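Local structure of hypothetical conserved protein (Geobacillus kaustophilus, 2PCS) at residues Glu17-Leu22 and Thr68-Pro73; Pro25-Lys30 and Lys140-Glu145; Cys31-Lys36 and Ala131-Ser136; Ile54-Gly59 and Ala120-Arg125. The protein is of unknown function but has the helix-grip fold of the CoxG family and probably binds a small ligand between its sheet and its long C-terminal helix. All coordinates share one frame; numbering follows the deposited sequence.

Contact 1 (Glu17-Leu22 and Thr68-Pro73); sequences EVWSKL and TDIKPP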
loop_
_atom_site.group_PDB
_atom_site.type_symbol
_atom_site.label_atom_id
_atom_site.label_comp_id
_atom_site.label_asym_id
_atom_site.label_seq_id
_atom_site.Cartn_x
_atom_site.Cartn_y
_atom_site.Cartn_z
ATOM N N GLU A 17 -13.597 -4.559 10.733
ATOM C CA GLU A 17 -13.181 -5.748 9.976
ATOM C C GLU A 17 -11.982 -5.424 9.090
ATOM O O GLU A 17 -11.050 -6.232 8.986
ATOM C CB GLU A 17 -14.350 -6.349 9.179
ATOM C CG GLU A 17 -15.304 -7.142 10.106
ATOM C CD GLU A 17 -16.789 -7.173 9.659
ATOM O OE1 GLU A 17 -17.200 -6.357 8.793
ATOM O OE2 GLU A 17 -17.546 -8.021 10.207
ATOM N N VAL A 18 -12.002 -4.219 8.509
ATOM C CA VAL A 18 -10.976 -3.717 7.601
ATOM C C VAL A 18 -9.716 -3.360 8.362
ATOM O O VAL A 18 -8.635 -3.815 8.011
ATOM C CB VAL A 18 -11.509 -2.495 6.798
ATOM C CG1 VAL A 18 -10.442 -1.909 5.877
ATOM C CG2 VAL A 18 -12.771 -2.933 6.012
ATOM N N TRP A 19 -9.863 -2.591 9.437
ATOM C CA TRP A 19 -8.717 -2.215 10.264
ATOM C C TRP A 19 -7.875 -3.431 10.754
ATOM O O TRP A 19 -6.626 -3.396 10.702
ATOM C CB TRP A 19 -9.163 -1.351 11.430
ATOM C CG TRP A 19 -8.050 -0.947 12.303
ATOM C CD1 TRP A 19 -7.570 -1.621 13.420
ATOM C CD2 TRP A 19 -7.245 0.229 12.160
ATOM N NE1 TRP A 19 -6.513 -0.919 13.961
ATOM C CE2 TRP A 19 -6.300 0.220 13.218
ATOM C CE3 TRP A 19 -7.226 1.289 11.235
ATOM C CZ2 TRP A 19 -5.341 1.230 13.373
ATOM C CZ3 TRP A 19 -6.311 2.309 11.424
ATOM C CH2 TRP A 19 -5.367 2.271 12.474
ATOM N N SER A 20 -8.532 -4.493 11.189
ATOM C CA SER A 20 -7.788 -5.684 11.631
ATOM C C SER A 20 -7.006 -6.410 10.504
ATOM O O SER A 20 -6.006 -7.048 10.809
ATOM C CB SER A 20 -8.691 -6.700 12.341
ATOM O OG SER A 20 -9.324 -7.517 11.378
ATOM N N LYS A 21 -7.459 -6.316 9.240
ATOM C CA LYS A 21 -6.655 -6.850 8.115
ATOM C C LYS A 21 -5.480 -5.952 7.805
ATOM O O LYS A 21 -4.348 -6.419 7.607
ATOM C CB LYS A 21 -7.475 -7.087 6.843
ATOM C CG LYS A 21 -8.428 -8.280 6.929
ATOM C CD LYS A 21 -7.767 -9.576 7.392
ATOM C CE LYS A 21 -8.811 -10.586 7.968
ATOM N NZ LYS A 21 -8.200 -11.922 8.384
ATOM N N LEU A 22 -5.746 -4.650 7.793
ATOM C CA LEU A 22 -4.739 -3.689 7.453
ATOM C C LEU A 22 -3.590 -3.634 8.485
ATOM O O LEU A 22 -2.486 -3.171 8.178
ATOM C CB LEU A 22 -5.399 -2.326 7.278
ATOM C CG LEU A 22 -6.306 -2.104 6.071
ATOM C CD1 LEU A 22 -6.986 -0.782 6.209
ATOM C CD2 LEU A 22 -5.522 -2.182 4.728
ATOM N N THR A 68 2.773 5.028 11.195
ATOM C CA THR A 68 2.749 6.059 12.232
ATOM C C THR A 68 1.339 6.725 12.404
ATOM O O THR A 68 0.417 6.384 11.675
ATOM C CB THR A 68 3.778 7.132 11.927
ATOM O OG1 THR A 68 3.355 7.885 10.792
ATOM C CG2 THR A 68 5.101 6.514 11.587
ATOM N N ASP A 69 1.192 7.637 13.384
ATOM C CA ASP A 69 -0.034 8.406 13.669
ATOM C C ASP A 69 -1.229 7.465 13.747
ATOM O O ASP A 69 -2.270 7.702 13.199
ATOM C CB ASP A 69 -0.211 9.505 12.592
ATOM C CG ASP A 69 -1.148 10.646 13.012
ATOM O OD1 ASP A 69 -1.244 10.975 14.215
ATOM O OD2 ASP A 69 -1.788 11.258 12.115
ATOM N N ILE A 70 -1.054 6.368 14.443
ATOM C CA ILE A 70 -1.969 5.264 14.365
ATOM C C ILE A 70 -3.153 5.518 15.247
ATOM O O ILE A 70 -2.993 5.597 16.485
ATOM C CB ILE A 70 -1.340 4.001 14.865
ATOM C CG1 ILE A 70 -0.112 3.601 13.996
ATOM C CG2 ILE A 70 -2.400 2.948 14.909
ATOM C CD1 ILE A 70 0.530 2.183 14.337
ATOM N N LYS A 71 -4.339 5.601 14.629
ATOM C CA LYS A 71 -5.532 5.831 15.366
ATOM C C LYS A 71 -6.747 4.920 15.303
ATOM O O LYS A 71 -7.537 5.055 14.403
ATOM C CB LYS A 71 -6.048 7.254 15.141
ATOM C CG LYS A 71 -5.094 8.414 15.489
ATOM C CD LYS A 71 -5.629 9.688 14.846
ATOM C CE LYS A 71 -4.674 10.822 14.939
ATOM N NZ LYS A 71 -3.970 10.686 16.256
ATOM N N PRO A 72 -6.788 3.852 16.079
ATOM C CA PRO A 72 -7.450 2.636 15.707
ATOM C C PRO A 72 -8.952 2.985 15.961
ATOM O O PRO A 72 -9.272 3.942 16.725
ATOM C CB PRO A 72 -7.049 1.633 16.795
ATOM C CG PRO A 72 -5.804 2.234 17.423
ATOM C CD PRO A 72 -5.923 3.701 17.267
ATOM N N PRO A 73 -9.875 2.320 15.254
ATOM C CA PRO A 73 -9.598 1.512 14.102
ATOM C C PRO A 73 -9.822 2.337 12.775
ATOM O O PRO A 73 -10.304 1.787 11.792
ATOM C CB PRO A 73 -10.670 0.444 14.267
ATOM C CG PRO A 73 -11.929 1.332 14.610
ATOM C CD PRO A 73 -11.332 2.353 15.562
#

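Contact 2 (Pro25-Lys30 and Lys140-Glu145); sequences PSILSK and KKIQKE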
loop_
_atom_site.group_PDB
_atom_site.type_symbol
_atom_site.label_atom_id
_atom_site.label_comp_id
_atom_site.label_asym_id
_atom_site.label_seq_id
_atom_site.Cartn_x
_atom_site.Cartn_y
_atom_site.Cartn_z
ATOM N N PRO A 25 0.408 -7.961 10.012
ATOM C CA PRO A 25 1.538 -8.113 9.079
ATOM C C PRO A 25 1.613 -9.404 8.254
ATOM O O PRO A 25 2.149 -9.375 7.160
ATOM C CB PRO A 25 2.788 -7.919 9.951
ATOM C CG PRO A 25 2.353 -7.986 11.325
ATOM C CD PRO A 25 0.862 -7.736 11.391
ATOM N N SER A 26 1.070 -10.514 8.741
ATOM C CA SER A 26 0.981 -11.726 7.900
ATOM C C SER A 26 0.033 -11.578 6.712
ATOM O O SER A 26 0.281 -12.113 5.643
ATOM C CB SER A 26 0.615 -12.984 8.712
ATOM O OG SER A 26 -0.039 -12.647 9.930
ATOM N N ILE A 27 -1.048 -10.852 6.911
ATOM C CA ILE A 27 -2.002 -10.602 5.864
ATOM C C ILE A 27 -1.437 -9.590 4.821
ATOM O O ILE A 27 -1.685 -9.729 3.603
ATOM C CB ILE A 27 -3.353 -10.088 6.502
ATOM C CG1 ILE A 27 -3.897 -11.111 7.512
ATOM C CG2 ILE A 27 -4.405 -9.638 5.427
ATOM C CD1 ILE A 27 -4.595 -12.307 6.878
ATOM N N LEU A 28 -0.708 -8.580 5.301
ATOM C CA LEU A 28 -0.120 -7.592 4.430
ATOM C C LEU A 28 0.930 -8.246 3.524
ATOM O O LEU A 28 0.892 -8.079 2.296
ATOM C CB LEU A 28 0.500 -6.447 5.235
ATOM C CG LEU A 28 -0.419 -5.574 6.100
ATOM C CD1 LEU A 28 0.354 -4.847 7.246
ATOM C CD2 LEU A 28 -1.187 -4.585 5.272
ATOM N N SER A 29 1.860 -8.994 4.118
ATOM C CA SER A 29 2.848 -9.750 3.342
ATOM C C SER A 29 2.267 -10.481 2.145
ATOM O O SER A 29 2.852 -10.469 1.065
ATOM C CB SER A 29 3.570 -10.775 4.196
ATOM O OG SER A 29 4.785 -11.095 3.529
ATOM N N LYS A 30 1.103 -11.087 2.374
ATOM C CA LYS A 30 0.339 -11.805 1.403
ATOM C C LYS A 30 -0.323 -10.897 0.400
ATOM O O LYS A 30 -0.432 -11.260 -0.758
ATOM C CB LYS A 30 -0.723 -12.636 2.126
ATOM C CG LYS A 30 -0.296 -14.072 2.434
ATOM C CD LYS A 30 -0.960 -14.694 3.714
ATOM C CE LYS A 30 -0.584 -16.213 3.789
ATOM N NZ LYS A 30 -0.856 -16.897 5.119
ATOM N N LYS A 140 -7.563 -5.452 -3.690
ATOM C CA LYS A 140 -8.218 -6.658 -4.199
ATOM C C LYS A 140 -7.945 -7.815 -3.273
ATOM O O LYS A 140 -8.850 -8.570 -2.950
ATOM C CB LYS A 140 -7.720 -6.994 -5.614
ATOM C CG LYS A 140 -8.285 -8.296 -6.189
ATOM C CD LYS A 140 -7.462 -8.881 -7.339
ATOM C CE LYS A 140 -7.988 -10.316 -7.708
ATOM N NZ LYS A 140 -7.349 -10.858 -8.992
ATOM N N LYS A 141 -6.700 -7.984 -2.836
ATOM C CA LYS A 141 -6.412 -9.157 -2.005
ATOM C C LYS A 141 -6.902 -8.951 -0.586
ATOM O O LYS A 141 -7.258 -9.921 0.101
ATOM C CB LYS A 141 -4.932 -9.548 -2.043
ATOM C CG LYS A 141 -4.432 -10.117 -3.391
ATOM C CD LYS A 141 -3.009 -9.645 -3.663
ATOM C CE LYS A 141 -2.088 -10.648 -4.384
ATOM N NZ LYS A 141 -0.625 -10.165 -4.311
ATOM N N ILE A 142 -6.916 -7.694 -0.137
ATOM C CA ILE A 142 -7.446 -7.362 1.181
ATOM C C ILE A 142 -8.930 -7.683 1.184
ATOM O O ILE A 142 -9.439 -8.218 2.154
ATOM C CB ILE A 142 -7.267 -5.854 1.557
ATOM C CG1 ILE A 142 -5.835 -5.525 1.923
ATOM C CG2 ILE A 142 -8.122 -5.483 2.750
ATOM C CD1 ILE A 142 -5.345 -6.280 3.065
ATOM N N GLN A 143 -9.620 -7.337 0.110
ATOM C CA GLN A 143 -11.048 -7.595 0.029
ATOM C C GLN A 143 -11.308 -9.107 0.139
ATOM O O GLN A 143 -12.258 -9.531 0.829
ATOM C CB GLN A 143 -11.691 -6.952 -1.209
ATOM C CG GLN A 143 -13.233 -7.092 -1.325
ATOM C CD GLN A 143 -14.048 -6.711 -0.054
ATOM O OE1 GLN A 143 -14.642 -5.636 0.003
ATOM N NE2 GLN A 143 -14.092 -7.615 0.946
ATOM N N LYS A 144 -10.417 -9.904 -0.446
ATOM C CA LYS A 144 -10.521 -11.333 -0.361
ATOM C C LYS A 144 -10.298 -11.832 1.049
ATOM O O LYS A 144 -11.032 -12.696 1.516
ATOM C CB LYS A 144 -9.542 -12.023 -1.315
ATOM C CG LYS A 144 -9.102 -13.390 -0.780
ATOM C CD LYS A 144 -8.084 -14.090 -1.659
ATOM C CE LYS A 144 -8.086 -15.616 -1.421
ATOM N NZ LYS A 144 -7.250 -16.289 -2.479
ATOM N N GLU A 145 -9.285 -11.329 1.738
ATOM C CA GLU A 145 -8.980 -11.883 3.060
ATOM C C GLU A 145 -10.014 -11.471 4.079
ATOM O O GLU A 145 -10.278 -12.213 5.019
ATOM C CB GLU A 145 -7.572 -11.508 3.530
ATOM C CG GLU A 145 -6.452 -12.122 2.681
ATOM C CD GLU A 145 -6.263 -13.627 2.880
ATOM O OE1 GLU A 145 -6.762 -14.211 3.869
ATOM O OE2 GLU A 145 -5.573 -14.236 2.041
#

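Contact 3 (Cys31-Lys36 and Ala131-Ser136); sequences CIMGCK and AKLLIS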
loop_
_atom_site.group_PDB
_atom_site.type_symbol
_atom_site.label_atom_id
_atom_site.label_comp_id
_atom_site.label_asym_id
_atom_site.label_seq_id
_atom_site.Cartn_x
_atom_site.Cartn_y
_atom_site.Cartn_z
ATOM N N CYS A 31 -0.778 -9.720 0.819
ATOM C CA CYS A 31 -1.482 -8.792 -0.122
ATOM C C CYS A 31 -0.602 -7.788 -0.890
ATOM O O CYS A 31 -1.072 -7.159 -1.836
ATOM C CB CYS A 31 -2.630 -8.064 0.581
ATOM S SG CYS A 31 -3.798 -9.175 1.428
ATOM N N ILE A 32 0.651 -7.599 -0.476
ATOM C CA ILE A 32 1.566 -6.666 -1.182
ATOM C C ILE A 32 2.164 -7.461 -2.293
ATOM O O ILE A 32 2.703 -8.531 -2.064
ATOM C CB ILE A 32 2.729 -6.177 -0.290
ATOM C CG1 ILE A 32 2.218 -5.230 0.795
ATOM C CG2 ILE A 32 3.836 -5.515 -1.103
ATOM C CD1 ILE A 32 3.210 -5.076 1.954
ATOM N N MET A 33 2.101 -6.963 -3.504
ATOM C CA MET A 33 2.648 -7.772 -4.584
ATOM C C MET A 33 4.166 -7.857 -4.564
ATOM O O MET A 33 4.857 -6.852 -4.406
ATOM C CB MET A 33 2.182 -7.265 -5.931
ATOM C CG MET A 33 1.741 -8.406 -6.867
ATOM S SD MET A 33 2.161 -7.856 -8.490
ATOM C CE MET A 33 0.918 -6.619 -8.820
ATOM N N GLY A 34 4.679 -9.064 -4.722
ATOM C CA GLY A 34 6.119 -9.243 -4.773
ATOM C C GLY A 34 6.720 -9.465 -3.408
ATOM O O GLY A 34 7.903 -9.816 -3.289
ATOM N N CYS A 35 5.905 -9.272 -2.374
ATOM C CA CYS A 35 6.372 -9.354 -1.015
ATOM C C CYS A 35 6.628 -10.796 -0.597
ATOM O O CYS A 35 5.717 -11.606 -0.565
ATOM C CB CYS A 35 5.439 -8.645 -0.056
ATOM S SG CYS A 35 6.240 -8.404 1.537
ATOM N N LYS A 36 7.899 -11.093 -0.330
ATOM C CA LYS A 36 8.352 -12.432 0.037
ATOM C C LYS A 36 8.322 -12.527 1.547
ATOM O O LYS A 36 7.842 -13.520 2.099
ATOM C CB LYS A 36 9.766 -12.695 -0.475
ATOM C CG LYS A 36 9.874 -13.442 -1.811
ATOM C CD LYS A 36 11.258 -14.181 -1.868
ATOM C CE LYS A 36 11.302 -15.445 -2.779
ATOM N NZ LYS A 36 12.618 -16.164 -2.579
ATOM N N ALA A 131 1.531 2.390 -10.074
ATOM C CA ALA A 131 1.006 2.680 -8.713
ATOM C C ALA A 131 -0.512 2.337 -8.533
ATOM O O ALA A 131 -0.917 1.702 -7.530
ATOM C CB ALA A 131 1.283 4.203 -8.348
ATOM N N LYS A 132 -1.350 2.713 -9.517
ATOM C CA LYS A 132 -2.739 2.312 -9.479
ATOM C C LYS A 132 -2.845 0.825 -9.526
ATOM O O LYS A 132 -3.673 0.234 -8.809
ATOM C CB LYS A 132 -3.560 2.929 -10.604
ATOM C CG LYS A 132 -5.065 2.664 -10.421
ATOM C CD LYS A 132 -5.865 3.163 -11.629
ATOM C CE LYS A 132 -7.264 2.479 -11.763
ATOM N NZ LYS A 132 -8.121 3.293 -12.729
ATOM N N LEU A 133 -2.012 0.183 -10.346
ATOM C CA LEU A 133 -2.078 -1.271 -10.369
ATOM C C LEU A 133 -1.668 -1.911 -9.048
ATOM O O LEU A 133 -2.277 -2.890 -8.609
ATOM C CB LEU A 133 -1.364 -1.872 -11.610
ATOM C CG LEU A 133 -0.471 -3.150 -11.639
ATOM C CD1 LEU A 133 -0.855 -4.370 -10.792
ATOM C CD2 LEU A 133 -0.336 -3.627 -13.072
ATOM N N LEU A 134 -0.618 -1.400 -8.414
ATOM C CA LEU A 134 -0.169 -1.964 -7.111
ATOM C C LEU A 134 -1.243 -1.752 -6.027
ATOM O O LEU A 134 -1.663 -2.696 -5.340
ATOM C CB LEU A 134 1.198 -1.342 -6.700
ATOM C CG LEU A 134 2.342 -1.842 -7.620
ATOM C CD1 LEU A 134 3.605 -1.076 -7.393
ATOM C CD2 LEU A 134 2.597 -3.379 -7.503
ATOM N N ILE A 135 -1.715 -0.510 -5.915
ATOM C CA ILE A 135 -2.824 -0.172 -4.990
ATOM C C ILE A 135 -4.074 -1.029 -5.245
ATOM O O ILE A 135 -4.582 -1.636 -4.293
ATOM C CB ILE A 135 -3.156 1.343 -5.031
ATOM C CG1 ILE A 135 -1.940 2.142 -4.503
ATOM C CG2 ILE A 135 -4.442 1.643 -4.235
ATOM C CD1 ILE A 135 -1.812 3.512 -5.111
ATOM N N SER A 136 -4.556 -1.111 -6.505
ATOM C CA SER A 136 -5.751 -1.966 -6.806
ATOM C C SER A 136 -5.572 -3.441 -6.445
ATOM O O SER A 136 -6.478 -4.057 -5.854
ATOM C CB SER A 136 -6.163 -1.907 -8.264
ATOM O OG SER A 136 -6.216 -0.571 -8.695
#

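Contact 4 (Ile54-Gly59 and Ala120-Arg125); sequences IAAVKG and AAIGQR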
loop_
_atom_site.group_PDB
_atom_site.type_symbol
_atom_site.label_atom_id
_atom_site.label_comp_id
_atom_site.label_asym_id
_atom_site.label_seq_id
_atom_site.Cartn_x
_atom_site.Cartn_y
_atom_site.Cartn_z
ATOM N N ILE A 54 6.407 -7.097 -12.554
ATOM C CA ILE A 54 5.859 -6.200 -13.559
ATOM C C ILE A 54 7.020 -5.712 -14.389
ATOM O O ILE A 54 7.878 -4.997 -13.883
ATOM C CB ILE A 54 5.142 -4.972 -12.954
ATOM C CG1 ILE A 54 3.936 -5.402 -12.140
ATOM C CG2 ILE A 54 4.663 -4.043 -14.039
ATOM C CD1 ILE A 54 3.415 -4.272 -11.239
ATOM N N ALA A 55 7.037 -6.113 -15.650
ATOM C CA ALA A 55 8.009 -5.678 -16.656
ATOM C C ALA A 55 8.479 -4.224 -16.616
ATOM O O ALA A 55 9.648 -3.963 -16.686
ATOM C CB ALA A 55 7.464 -6.007 -18.088
ATOM N N ALA A 56 7.582 -3.262 -16.537
ATOM C CA ALA A 56 8.037 -1.864 -16.624
ATOM C C ALA A 56 8.937 -1.470 -15.434
ATOM O O ALA A 56 9.681 -0.493 -15.510
ATOM C CB ALA A 56 6.817 -0.910 -16.700
ATOM N N VAL A 57 8.797 -2.202 -14.324
ATOM C CA VAL A 57 9.492 -1.863 -13.078
ATOM C C VAL A 57 10.218 -3.062 -12.490
ATOM O O VAL A 57 10.640 -3.025 -11.331
ATOM C CB VAL A 57 8.521 -1.278 -11.957
ATOM C CG1 VAL A 57 8.020 0.111 -12.323
ATOM C CG2 VAL A 57 7.421 -2.252 -11.581
ATOM N N LYS A 58 10.322 -4.119 -13.286
ATOM C CA LYS A 58 10.835 -5.388 -12.824
ATOM C C LYS A 58 12.180 -5.207 -12.072
ATOM O O LYS A 58 13.023 -4.410 -12.463
ATOM C CB LYS A 58 11.000 -6.300 -14.030
ATOM C CG LYS A 58 11.102 -7.754 -13.711
ATOM C CD LYS A 58 11.208 -8.514 -15.017
ATOM C CE LYS A 58 11.246 -10.023 -14.757
ATOM N NZ LYS A 58 12.358 -10.412 -13.793
ATOM N N GLY A 59 12.361 -5.953 -11.003
ATOM C CA GLY A 59 13.435 -5.669 -10.074
ATOM C C GLY A 59 13.179 -6.234 -8.681
ATOM O O GLY A 59 12.042 -6.679 -8.354
ATOM N N ALA A 120 12.724 5.948 -12.908
ATOM C CA ALA A 120 12.045 7.246 -12.849
ATOM C C ALA A 120 11.692 7.752 -14.266
ATOM O O ALA A 120 10.778 8.577 -14.453
ATOM C CB ALA A 120 12.916 8.277 -12.116
ATOM N N ALA A 121 12.430 7.243 -15.256
ATOM C CA ALA A 121 12.405 7.791 -16.589
ATOM C C ALA A 121 11.194 7.293 -17.380
ATOM O O ALA A 121 10.827 7.914 -18.376
ATOM C CB ALA A 121 13.696 7.456 -17.327
ATOM N N ILE A 122 10.582 6.196 -16.922
ATOM C CA ILE A 122 9.501 5.538 -17.647
ATOM C C ILE A 122 8.312 6.448 -17.970
ATOM O O ILE A 122 7.568 6.161 -18.910
ATOM C CB ILE A 122 8.992 4.191 -16.987
ATOM C CG1 ILE A 122 8.341 4.414 -15.618
ATOM C CG2 ILE A 122 10.072 3.068 -17.002
ATOM C CD1 ILE A 122 7.411 3.252 -15.220
ATOM N N GLY A 123 8.162 7.549 -17.228
ATOM C CA GLY A 123 7.010 8.435 -17.390
ATOM C C GLY A 123 6.142 8.585 -16.151
ATOM O O GLY A 123 5.870 7.609 -15.427
ATOM N N GLN A 124 5.695 9.814 -15.899
ATOM C CA GLN A 124 4.757 10.073 -14.773
ATOM C C GLN A 124 3.433 9.312 -14.902
ATOM O O GLN A 124 2.879 8.826 -13.914
ATOM C CB GLN A 124 4.462 11.577 -14.628
ATOM C CG GLN A 124 5.236 12.251 -13.492
ATOM C CD GLN A 124 4.609 13.573 -13.117
ATOM O OE1 GLN A 124 4.731 14.590 -13.856
ATOM N NE2 GLN A 124 3.907 13.581 -11.973
ATOM N N ARG A 125 2.934 9.210 -16.125
ATOM C CA ARG A 125 1.610 8.651 -16.344
ATOM C C ARG A 125 1.631 7.130 -16.111
ATOM O O ARG A 125 0.728 6.523 -15.471
ATOM C CB ARG A 125 1.109 9.057 -17.739
ATOM C CG ARG A 125 0.643 7.925 -18.619
ATOM C CD ARG A 125 1.650 7.677 -19.752
ATOM N NE ARG A 125 0.958 7.620 -21.035
ATOM C CZ ARG A 125 0.364 8.677 -21.588
ATOM N NH1 ARG A 125 0.404 9.869 -20.967
ATOM N NH2 ARG A 125 -0.263 8.547 -22.759
#

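Contact 1 (Glu17-Leu22 and Thr68-Pro73)
W19 lays one face of its indole against the P72-P73 pair. CA of P73 sits over the five-membered ring, 3.4 Å from its centroid and 17° off the normal, while CA of P72 stands 3.8 Å from the centroid of the six-membered ring; both are CH-pi contacts. CB of P73 adds to the cover, 3.6 Å from CG of W19. At the ring's edge, in its plane, CG2 of I70 meets CZ2 of W19 at 3.7 Å. The carbonyl O of P73, well out of that plane on the prolines' side, lies 3.2 Å from CE3 of W19. CG of W19 stands anti to the backbone N (chi1 180°), which swings the indole off helix 15-22 toward the prolines. The cis peptide before P73 bends the chain so that both CA atoms come over the same face. Further out, Y76 meets the indole with its plane nearly perpendicular, and P73 also rests on V15 and E16. With an alanine here the indole is gone, which would probably open a gap beneath both prolines and leave I70 CG2 without its ring edge. The contact is thus apolar and dispersive, an aromatic plate under proline C-H groups, joining helix 15-22 to the end of strand 59-71.

Contact 2 (Pro25-Lys30 and Lys140-Glu145)
Helices 25-31 and 124-148 pass obliquely antiparallel here, their local axes 10.0 Å apart at closest and 134° between directions, with I27 opposite E145 and K30 opposite K141. I27 makes the apolar part of the contact: its CG2 branch lies 4.2 Å from CD1 of I142 and 4.1 Å from CB of E145, so one methyl meets both residues. Having CG2 anti to the backbone N leaves CG1 beside that N (chi1 -58°), and the other branch ends with CD1 4.2 Å from OE1 of E145. The carboxylate is not paired across the contact; E145 bends at chi2 and gives OE1 to K148 in a salt bridge along its own helix. NZ of K30 remains 6.2 Å from OE2 of E145, a distance at which opposite charges might still attract weakly. At the other end K141, bent at chi2 and chi3, brings NZ to 3.7 Å from the carbonyl O of K30, too far to count as a bond, and has a long, weak ion pair with D137. The touching is mainly aliphatic and loose; the two lysines lie at the margin, while the E145 carboxylate borders I27. Around it, I142 and K141 also rest on C31 at the end of helix 25-31, while L28 turns to L38, so the short helix lies between the long helix and edge strand 35-42.

Contact 3 (Cys31-Lys36 and Ala131-Ser136)
M33 reaches helix 124-148 through a single methyl. Its CE lies 3.5 Å from CD1 of L133 and 3.9 Å from CD2 of L134, meeting one branch end of each of two successive leucines, and its chain runs about at right angles to both side chains. This is the close-packed part: CE of M33 sits between one methyl of each leucine. M33 gets there by a strained-looking path, with chi1 (-136°) away from a staggered value, and bends again at chi2 and at chi3, where the -74° turn brings CE round to the leucines. Both leucines also touch I54, so the methionine end joins a larger apolar patch, and the L134 side chain is about 4 Å from the bound unidentified ligand.

Outward the contact thins: L133, though it touches CE, is itself exposed, and K132 extends away; D137 of helix 124-148 also touches M33. The backbones stay well separated, the nearest CA atoms, of M33 and L134, being 6.9 Å apart. The chain holding M33 is shaped by a type II beta turn from I32 to C35, in which G34 takes a positive phi of 89° where a CB would collide with the preceding carbonyl. On the helix, OG of S136 bonds to O of K132 at 2.7 Å, above the carbonyl plane, while N of S136 comes to the same oxygen from the opposite face, so that acceptor is doubly gripped. Across the contact itself the chemistry is purely methyl on methyl, which implies a hydrophobic join with little directional preference between the turn leading into strand 35-42 and the long helix.

Contact 4 (Ile54-Gly59 and Ala120-Arg125)
The A56 carbonyl is the one flat group that meets I122, and no ring takes part: CG2 of I122 lies 3.9 Å from O of A56, approaching from beyond the oxygen and not over either face of the peptide, with a C=O...CG2 angle of about 145°. The remaining contacts are aliphatic and light. CD1 of I122 lies 4.3 Å from CG1 of V57 and 4.5 Å from CB of A56, so one methyl spans two neighbouring residues of the loop. I122 reaches them from the crowded position, CG1 held between the backbone N and the carbonyl carbon (chi1 65°); that rotation sets CG2 beside the N, and an extended chi2 carries CD1 out toward V57. The fold is the helix-grip arrangement of the Bet v 1-like clan, a curved antiparallel sheet closed over a long C-terminal helix. Here the loop between strands 45-52 and 59-71 meets the chain just as it enters helix 124-148, with G123 at the N-cap position. G123 has a phi of 119°, at which a CB would run into the carbonyl of I122. On the loop side, N of V57 bonds to O of I54 at 3.0 Å, closing a turn in which A56 points toward I122, and O of V57 accepts from OH of Y61. A56 also rests on M126 and I122 on L127, both in the first turns of the helix, while V57 touches V119. The V57 side chain comes within about 4 Å of the bound unidentified ligand, consistent with this loop lining one end of the ligand site.

Overall arrangement
Contacts 2, 3 and 4 all use helix 124-148 and follow it from its C-terminal half back to its start; the centres of contacts 2 and 3 are about 10 Å apart, those of contacts 3 and 4 about 14 Å. Contact 1 does not use that helix as a segment, though helix 15-22 packs on it, and it touches contact 2, where helix 15-22 leads into helix 25-31; its centre lies about 30 Å from that of contact 4, across the chain's centre. Along the chain contact 4 is nested within contact 3 and contact 3 within contact 2, while contact 1 interlocks with all three. The late helix is thereby tied to early helices and loops of the antiparallel sheet, with side chains of contacts 3 and 4 nearest the bound ligand.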